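Local structure of hypothetical protein (Neisseria meningitidis Z2491, 2F46) at residues G120-R123 / A124-M128. The protein is a putative phosphatase, probably a nonclassical, eukaryotic-like enzyme that hydrolyses phosphate esters. Numbering follows the deposited sequence.
Sequences GFRR and AAEGM
Glu126 sits between Arg122 and Arg123 in a salt-bridge network over the last turn of helix 113-125, which closes in a Schellman motif. The carboxylate meets the two guanidinium groups differently. Arg122 crosses Glu126 at about a right angle, and its guanidinium plane stands 86° from the carboxylate. It grips side-on, with NE and NH2 on one oxygen: NE of Arg122 comes from above the carboxylate plane, 3.1 Å from OE2 of Glu126, and NH2 reaches the anti lone pair of the same OE2. A trans chi1 of 178° sends the Arg122 chain off the helix, and the bend at chi2 brings NE and NH2 to Glu126. Its NH1 pairs with Glu92 of helix 88-99.

Arg123 instead runs alongside Glu126, pointing the same way. Bends at chi2 and chi3 fold its chain so that NE lies 3.1 Å from OE1 of Glu126. OE1 is in the guanidinium plane of Arg123, but NE stands above the carboxylate. NH2 of Arg123 makes weak bonds to both oxygens, the shorter a salt bridge of 2.9 Å to OE2 of Glu126. Two nearby positive charges probably keep Glu126 ionised. Arg123 also makes a cation-pi contact with Trp119.

Glu126 N bonds to Arg122 O at 3.0 Å. Gly127 then takes a positive phi of 100°, and its N bonds back to Ala124 O. The chain leaves toward helix 130-139. SE of selenomethionine Met128 lies 3.9 Å from CB of Arg123, and CE approaches CD. Both side chains touch Ile133. Met128 N bonds to Arg123 O at 2.9 Å.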
loop_
_atom_site.group_PDB
_atom_site.type_symbol
_atom_site.label_atom_id
_atom_site.label_comp_id
_atom_site.label_asym_id
_atom_site.label_seq_id
_atom_site.Cartn_x
_atom_site.Cartn_y
_atom_site.Cartn_z
ATOM N N GLY A 120 -8.060 -2.144 4.027
ATOM C CA GLY A 120 -9.283 -2.945 4.208
ATOM C C GLY A 120 -9.746 -3.047 5.644
ATOM O O GLY A 120 -10.940 -3.037 5.898
ATOM N N PHE A 121 -8.860 -3.178 6.610
ATOM C CA PHE A 121 -9.243 -3.186 8.033
ATOM C C PHE A 121 -9.956 -1.883 8.432
ATOM O O PHE A 121 -10.886 -1.893 9.277
ATOM C CB PHE A 121 -8.021 -3.388 8.926
ATOM C CG PHE A 121 -7.526 -4.787 8.979
ATOM C CD1 PHE A 121 -8.365 -5.822 9.229
ATOM C CD2 PHE A 121 -6.169 -5.062 8.787
ATOM C CE1 PHE A 121 -7.865 -7.115 9.283
ATOM C CE2 PHE A 121 -5.685 -6.337 8.859
ATOM C CZ PHE A 121 -6.493 -7.344 9.073
ATOM N N ARG A 122 -9.513 -0.787 7.844
ATOM C CA ARG A 122 -10.122 0.529 8.118
ATOM C C ARG A 122 -11.519 0.608 7.517
ATOM O O ARG A 122 -12.460 1.082 8.206
ATOM C CB ARG A 122 -9.212 1.640 7.612
ATOM C CG ARG A 122 -9.724 3.036 7.777
ATOM C CD ARG A 122 -9.974 3.385 9.221
ATOM N NE ARG A 122 -11.058 4.353 9.280
ATOM C CZ ARG A 122 -11.724 4.680 10.380
ATOM N NH1 ARG A 122 -11.403 4.156 11.557
ATOM N NH2 ARG A 122 -12.707 5.568 10.297
ATOM N N ARG A 123 -11.686 0.127 6.283
ATOM C CA ARG A 123 -12.995 0.056 5.600
ATOM C C ARG A 123 -13.945 -0.814 6.411
ATOM O O ARG A 123 -15.149 -0.493 6.511
ATOM C CB ARG A 123 -12.869 -0.502 4.178
ATOM C CG ARG A 123 -11.933 0.224 3.238
ATOM C CD ARG A 123 -12.421 1.585 2.764
ATOM N NE ARG A 123 -12.312 2.658 3.739
ATOM C CZ ARG A 123 -11.176 3.239 4.139
ATOM N NH1 ARG A 123 -9.990 2.848 3.684
ATOM N NH2 ARG A 123 -11.223 4.227 5.032
ATOM N N ALA A 124 -13.458 -1.925 6.962
ATOM C CA ALA A 124 -14.286 -2.809 7.779
ATOM C C ALA A 124 -14.822 -2.055 8.988
ATOM O O ALA A 124 -16.030 -2.116 9.279
ATOM C CB ALA A 124 -13.539 -4.064 8.201
ATOM N N ALA A 125 -13.948 -1.341 9.688
ATOM C CA ALA A 125 -14.371 -0.487 10.811
ATOM C C ALA A 125 -15.415 0.540 10.412
ATOM O O ALA A 125 -16.344 0.799 11.175
ATOM C CB ALA A 125 -13.170 0.208 11.431
ATOM N N GLU A 126 -15.291 1.125 9.233
ATOM C CA GLU A 126 -16.266 2.100 8.748
ATOM C C GLU A 126 -17.555 1.473 8.255
ATOM O O GLU A 126 -18.464 2.201 7.845
ATOM C CB GLU A 126 -15.677 2.906 7.610
ATOM C CG GLU A 126 -14.500 3.734 7.996
ATOM C CD GLU A 126 -13.891 4.450 6.826
ATOM O OE1 GLU A 126 -14.252 4.175 5.640
ATOM O OE2 GLU A 126 -13.027 5.301 7.099
ATOM N N GLY A 127 -17.622 0.144 8.226
ATOM C CA GLY A 127 -18.854 -0.559 7.876
ATOM C C GLY A 127 -18.935 -1.078 6.464
ATOM O O GLY A 127 -19.998 -1.529 6.037
HETATM N N MSE A 128 -17.836 -1.047 5.711
HETATM C CA MSE A 128 -17.857 -1.646 4.398
HETATM C C MSE A 128 -18.016 -3.175 4.534
HETATM O O MSE A 128 -17.309 -3.810 5.332
HETATM C CB MSE A 128 -16.570 -1.358 3.640
HETATM C CG MSE A 128 -16.656 -1.727 2.206
HETATM SE SE MSE A 128 -15.114 -1.307 1.135
HETATM C CE MSE A 128 -15.610 0.624 0.707
#